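CAMP factor (Mobiluncus curtisii, PDB 6JLC) probably acts as a pore-forming toxin that contributes to the co-haemolytic (CAMP) reaction. Local coordinates at residues Lys160-Thr165 against Ala211-Ala216; Val193-Lys198 against Ala204-Ala209. All blocks are in the same frame, centred on the assembly; numbering follows the deposited sequence.

Contact 1. Residues Lys160-Thr165 against Ala211-Ala216; sequences KAIWNT and AKLNTA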
loop_
_atom_site.group_PDB
_atom_site.type_symbol
_atom_site.label_atom_id
_atom_site.label_comp_id
_atom_site.label_asym_id
_atom_site.label_seq_id
_atom_site.Cartn_x
_atom_site.Cartn_y
_atom_site.Cartn_z
ATOM N N LYS A 160 6.044 4.222 -10.162
ATOM C CA LYS A 160 6.098 5.478 -9.417
ATOM C C LYS A 160 7.077 6.459 -10.052
ATOM O O LYS A 160 6.782 7.658 -10.167
ATOM C CB LYS A 160 6.474 5.208 -7.959
ATOM C CG LYS A 160 6.020 6.303 -6.999
ATOM C CD LYS A 160 5.981 5.813 -5.555
ATOM C CE LYS A 160 4.856 4.801 -5.342
ATOM N NZ LYS A 160 5.241 3.729 -4.383
ATOM N N ALA A 161 8.250 5.971 -10.472
ATOM C CA ALA A 161 9.222 6.838 -11.132
ATOM C C ALA A 161 8.685 7.367 -12.458
ATOM O O ALA A 161 8.895 8.536 -12.797
ATOM C CB ALA A 161 10.547 6.086 -11.340
ATOM N N ILE A 162 7.975 6.523 -13.219
ATOM C CA ILE A 162 7.375 6.987 -14.467
ATOM C C ILE A 162 6.390 8.111 -14.185
ATOM O O ILE A 162 6.417 9.170 -14.827
ATOM C CB ILE A 162 6.687 5.815 -15.201
ATOM C CG1 ILE A 162 7.735 4.787 -15.662
ATOM C CG2 ILE A 162 5.808 6.320 -16.368
ATOM C CD1 ILE A 162 7.125 3.476 -16.157
ATOM N N TRP A 163 5.496 7.898 -13.223
ATOM C CA TRP A 163 4.489 8.916 -12.941
ATOM C C TRP A 163 5.126 10.167 -12.354
ATOM O O TRP A 163 4.766 11.284 -12.740
ATOM C CB TRP A 163 3.422 8.350 -12.012
ATOM C CG TRP A 163 2.412 7.586 -12.768
ATOM C CD1 TRP A 163 2.247 6.230 -12.786
ATOM C CD2 TRP A 163 1.430 8.127 -13.661
ATOM N NE1 TRP A 163 1.211 5.895 -13.626
ATOM C CE2 TRP A 163 0.692 7.042 -14.174
ATOM C CE3 TRP A 163 1.099 9.428 -14.068
ATOM C CZ2 TRP A 163 -0.364 7.214 -15.078
ATOM C CZ3 TRP A 163 0.051 9.598 -14.971
ATOM C CH2 TRP A 163 -0.665 8.497 -15.462
ATOM N N ASN A 164 6.087 9.996 -11.437
ATOM C CA ASN A 164 6.823 11.143 -10.918
ATOM C C ASN A 164 7.449 11.944 -12.044
ATOM O O ASN A 164 7.472 13.184 -11.998
ATOM C CB ASN A 164 7.918 10.701 -9.945
ATOM C CG ASN A 164 7.387 10.346 -8.579
ATOM O OD1 ASN A 164 6.274 10.727 -8.213
ATOM N ND2 ASN A 164 8.191 9.618 -7.804
ATOM N N THR A 165 7.977 11.257 -13.068
ATOM C CA THR A 165 8.642 11.972 -14.158
ATOM C C THR A 165 7.628 12.690 -15.030
ATOM O O THR A 165 7.878 13.814 -15.481
ATOM C CB THR A 165 9.492 11.006 -14.991
ATOM O OG1 THR A 165 10.407 10.323 -14.128
ATOM C CG2 THR A 165 10.274 11.747 -16.062
ATOM N N ALA A 211 16.941 4.463 -13.050
ATOM C CA ALA A 211 18.126 5.318 -13.073
ATOM C C ALA A 211 18.217 6.125 -14.363
ATOM O O ALA A 211 18.548 7.319 -14.329
ATOM C CB ALA A 211 19.390 4.479 -12.864
ATOM N N LYS A 212 17.904 5.507 -15.512
ATOM C CA LYS A 212 17.963 6.245 -16.782
ATOM C C LYS A 212 16.924 7.360 -16.823
ATOM O O LYS A 212 17.169 8.439 -17.386
ATOM C CB LYS A 212 17.738 5.308 -17.971
ATOM C CG LYS A 212 18.787 4.228 -18.176
ATOM C CD LYS A 212 18.386 3.328 -19.353
ATOM C CE LYS A 212 18.774 1.868 -19.121
ATOM N NZ LYS A 212 17.590 0.950 -19.174
ATOM N N LEU A 213 15.755 7.110 -16.235
ATOM C CA LEU A 213 14.692 8.109 -16.203
ATOM C C LEU A 213 15.097 9.308 -15.357
ATOM O O LEU A 213 14.863 10.460 -15.745
ATOM C CB LEU A 213 13.418 7.462 -15.663
ATOM C CG LEU A 213 12.036 7.984 -16.022
ATOM C CD1 LEU A 213 11.922 8.346 -17.506
ATOM C CD2 LEU A 213 11.028 6.930 -15.609
ATOM N N ASN A 214 15.720 9.064 -14.204
ATOM C CA ASN A 214 16.179 10.174 -13.373
ATOM C C ASN A 214 17.244 10.998 -14.089
ATOM O O ASN A 214 17.234 12.234 -14.024
ATOM C CB ASN A 214 16.688 9.644 -12.032
ATOM C CG ASN A 214 15.576 9.038 -11.195
ATOM O OD1 ASN A 214 14.415 9.434 -11.314
ATOM N ND2 ASN A 214 15.922 8.084 -10.338
ATOM N N THR A 215 18.151 10.330 -14.809
ATOM C CA THR A 215 19.168 11.045 -15.571
ATOM C C THR A 215 18.551 11.836 -16.712
ATOM O O THR A 215 18.976 12.966 -16.996
ATOM C CB THR A 215 20.209 10.058 -16.098
ATOM O OG1 THR A 215 20.861 9.432 -14.984
ATOM C CG2 THR A 215 21.259 10.781 -16.957
ATOM N N ALA A 216 17.543 11.265 -17.382
ATOM C CA ALA A 216 16.875 11.984 -18.463
ATOM C C ALA A 216 16.141 13.215 -17.945
ATOM O O ALA A 216 16.158 14.269 -18.592
ATOM C CB ALA A 216 15.908 11.050 -19.190
#
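Leu213 reaches from helix 203-222 into the groove beside Ala161, Ile162 and Thr165 of helix 152-173, a worked example of two nearly parallel helices (12° apart over these turns) joined by one apolar side chain. The segment axes lie 10.1 Å apart, and the branches of Leu213 bridge them. Leu213 CD2 settles against the Ile162 backbone, 3.8 Å from Ile162 CA, and against Ile162 CG1, the two side chains crossing at about a right angle; the methyl of Ala161 lies a little farther from it. Leu213 CD1 turns instead to Thr165 and meets Thr165 CG2 at 4.0 Å.

The polar part of the contact stays within helix 152-173. Thr165 OG1 lies beside the backbone N (chi1 -55°), anti to the carbonyl carbon, and from there donates to Ala161 O at 2.7 Å, while Thr165 N reaches the same oxygen from the opposite face of its carbonyl plane. The hydroxyl is thereby satisfied inside its own helix. Thr165 OG1 also lies 3.4 Å from Leu213 CG.

Helix 179-197 supplies the third wall: Ala192 touches both Ile162 and Leu213, and Ile189 also packs on Leu213, which places this buried contact inside the three-helix bundle at the C-terminal end of the chain.

Contact 2. Residues Val193-Lys198 against Ala204-Ala209; sequences VRVWFK and AECDAA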
loop_
_atom_site.group_PDB
_atom_site.type_symbol
_atom_site.label_atom_id
_atom_site.label_comp_id
_atom_site.label_asym_id
_atom_site.label_seq_id
_atom_site.Cartn_x
_atom_site.Cartn_y
_atom_site.Cartn_z
ATOM N N VAL A 193 8.464 2.916 -19.798
ATOM C CA VAL A 193 7.148 2.293 -19.883
ATOM C C VAL A 193 7.269 0.884 -20.452
ATOM O O VAL A 193 6.603 -0.049 -19.982
ATOM C CB VAL A 193 6.188 3.168 -20.719
ATOM C CG1 VAL A 193 4.906 2.399 -21.103
ATOM C CG2 VAL A 193 5.832 4.476 -19.981
ATOM N N ARG A 194 8.127 0.702 -21.463
ATOM C CA ARG A 194 8.248 -0.611 -22.100
ATOM C C ARG A 194 8.776 -1.648 -21.115
ATOM O O ARG A 194 8.229 -2.753 -21.000
ATOM C CB ARG A 194 9.149 -0.517 -23.336
ATOM C CG ARG A 194 8.486 0.239 -24.463
ATOM C CD ARG A 194 9.165 0.021 -25.808
ATOM N NE ARG A 194 8.515 0.830 -26.834
ATOM C CZ ARG A 194 7.341 0.541 -27.395
ATOM N NH1 ARG A 194 6.680 -0.559 -27.048
ATOM N NH2 ARG A 194 6.828 1.351 -28.311
ATOM N N VAL A 195 9.820 -1.284 -20.364
ATOM C CA VAL A 195 10.325 -2.141 -19.292
ATOM C C VAL A 195 9.203 -2.510 -18.338
ATOM O O VAL A 195 9.023 -3.683 -17.982
ATOM C CB VAL A 195 11.482 -1.447 -18.551
ATOM C CG1 VAL A 195 11.980 -2.324 -17.402
ATOM C CG2 VAL A 195 12.615 -1.143 -19.504
ATOM N N TRP A 196 8.405 -1.512 -17.932
ATOM C CA TRP A 196 7.328 -1.757 -16.979
ATOM C C TRP A 196 6.303 -2.750 -17.523
ATOM O O TRP A 196 5.740 -3.548 -16.766
ATOM C CB TRP A 196 6.647 -0.441 -16.619
ATOM C CG TRP A 196 5.527 -0.586 -15.646
ATOM C CD1 TRP A 196 5.622 -0.695 -14.287
ATOM C CD2 TRP A 196 4.134 -0.638 -15.956
ATOM N NE1 TRP A 196 4.369 -0.801 -13.735
ATOM C CE2 TRP A 196 3.440 -0.766 -14.741
ATOM C CE3 TRP A 196 3.408 -0.576 -17.144
ATOM C CZ2 TRP A 196 2.054 -0.848 -14.681
ATOM C CZ3 TRP A 196 2.036 -0.655 -17.082
ATOM C CH2 TRP A 196 1.372 -0.788 -15.862
ATOM N N PHE A 197 6.045 -2.712 -18.829
ATOM C CA PHE A 197 5.063 -3.615 -19.411
ATOM C C PHE A 197 5.626 -5.004 -19.686
ATOM O O PHE A 197 4.843 -5.952 -19.824
ATOM C CB PHE A 197 4.513 -3.019 -20.706
ATOM C CG PHE A 197 3.206 -2.283 -20.533
ATOM C CD1 PHE A 197 2.001 -2.974 -20.500
ATOM C CD2 PHE A 197 3.182 -0.899 -20.389
ATOM C CE1 PHE A 197 0.796 -2.295 -20.348
ATOM C CE2 PHE A 197 1.983 -0.217 -20.250
ATOM C CZ PHE A 197 0.789 -0.917 -20.217
ATOM N N LYS A 198 6.951 -5.145 -19.771
ATOM C CA LYS A 198 7.570 -6.427 -20.105
ATOM C C LYS A 198 7.420 -7.380 -18.929
ATOM O O LYS A 198 8.037 -7.181 -17.878
ATOM C CB LYS A 198 9.039 -6.232 -20.471
ATOM C CG LYS A 198 9.828 -7.530 -20.471
ATOM C CD LYS A 198 10.910 -7.568 -21.520
ATOM C CE LYS A 198 12.173 -6.905 -21.031
ATOM N NZ LYS A 198 13.363 -7.375 -21.797
ATOM N N ALA A 204 16.918 -6.027 -12.172
ATOM C CA ALA A 204 17.962 -5.144 -12.682
ATOM C C ALA A 204 17.455 -4.274 -13.825
ATOM O O ALA A 204 17.843 -3.105 -13.941
ATOM C CB ALA A 204 19.166 -5.966 -13.141
ATOM N N GLU A 205 16.624 -4.834 -14.705
ATOM C CA GLU A 205 16.095 -4.025 -15.800
ATOM C C GLU A 205 15.205 -2.904 -15.270
ATOM O O GLU A 205 15.197 -1.798 -15.817
ATOM C CB GLU A 205 15.314 -4.891 -16.794
ATOM C CG GLU A 205 16.159 -5.802 -17.688
ATOM C CD GLU A 205 15.296 -6.715 -18.549
ATOM O OE1 GLU A 205 14.699 -7.670 -18.008
ATOM O OE2 GLU A 205 15.194 -6.467 -19.771
ATOM N N CYS A 206 14.442 -3.176 -14.207
ATOM C CA CYS A 206 13.594 -2.136 -13.630
ATOM C C CYS A 206 14.438 -1.062 -12.947
ATOM O O CYS A 206 14.203 0.139 -13.144
ATOM C CB CYS A 206 12.599 -2.762 -12.645
ATOM S SG CYS A 206 11.379 -3.843 -13.436
ATOM N N ASP A 207 15.431 -1.476 -12.145
ATOM C CA ASP A 207 16.327 -0.514 -11.500
ATOM C C ASP A 207 17.060 0.341 -12.527
ATOM O O ASP A 207 17.235 1.548 -12.332
ATOM C CB ASP A 207 17.353 -1.232 -10.615
ATOM C CG ASP A 207 16.736 -1.865 -9.373
ATOM O OD1 ASP A 207 15.638 -1.438 -8.953
ATOM O OD2 ASP A 207 17.367 -2.788 -8.822
ATOM N N ALA A 208 17.525 -0.274 -13.618
ATOM C CA ALA A 208 18.208 0.496 -14.658
ATOM C C ALA A 208 17.266 1.493 -15.322
ATOM O O ALA A 208 17.669 2.621 -15.635
ATOM C CB ALA A 208 18.803 -0.446 -15.705
ATOM N N ALA A 209 16.018 1.094 -15.564
ATOM C CA ALA A 209 15.054 2.016 -16.159
ATOM C C ALA A 209 14.804 3.215 -15.251
ATOM O O ALA A 209 14.707 4.355 -15.726
ATOM C CB ALA A 209 13.745 1.290 -16.459
#
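Val195 and Lys198 face Glu205, Cys206 and Ala209 across a helical hairpin, in which helix 179-197 ends, the chain turns, and helix 203-222 runs back antiparallel. The segment axes cross at -158° and come within 9.6 Å of each other. This tight reversal illustrates how one hairpin can combine apolar packing with a salt bridge at its turn.

The apolar packing is built on Val195, whose two methyls divide the opposing surface between them. Val195 CG1, held anti to the backbone N (chi1 178°), lies over the backbone of the second helix, 3.6 Å from Glu205 O, and also packs near Cys206 SG at 4.3 Å. The other methyl reaches across, somewhat farther from the turn, to the side chain of Ala209, with Val195 CG2 lying 4.1 Å from Ala209 CB. The backbones come nearest at Val195 CA and Cys206 CA, 6.5 Å apart. On the flank toward helix 152-173, Cys206 touches Lys155 and Trp196 packs on Leu158 and Asn159, so that helix is the third member of the bundle here.

The salt bridge lies nearer the turn. Lys198, the first residue to leave helical geometry after helix 179-197, folds over in mid-chain (chi3 84°) and crosses Glu205 at about a right angle. The Glu205 carboxylate has a second partner: OE1 accepts a hydrogen bond from Thr202 N in the turn, so both oxygens are engaged and the group's rotation is restrained. The other oxygen receives Lys198: NZ donates to Glu205 OE2 at 2.9 Å, on the syn lone pair of that oxygen.

Overall arrangement
This chain is the C-terminal part of the protein. From its N terminus it first builds helices 8-31 through 121-139 before entering helix 152-173, which provides 160-165. It then turns into helix 179-197, bearing 193-198 at its end, and reverses again into helix 203-222, which carries 204-209 followed by 211-216. Contact 2 closes a short loop between consecutive helices; contact 1 closes a longer one, joining the first and last of the three, and contact 2 is nested inside it. Their centres are 11 Å apart and they meet directly, with Ile162 CD1 packing 3.9 Å from Val193 CA. Together they tie the last three helices into one bundle.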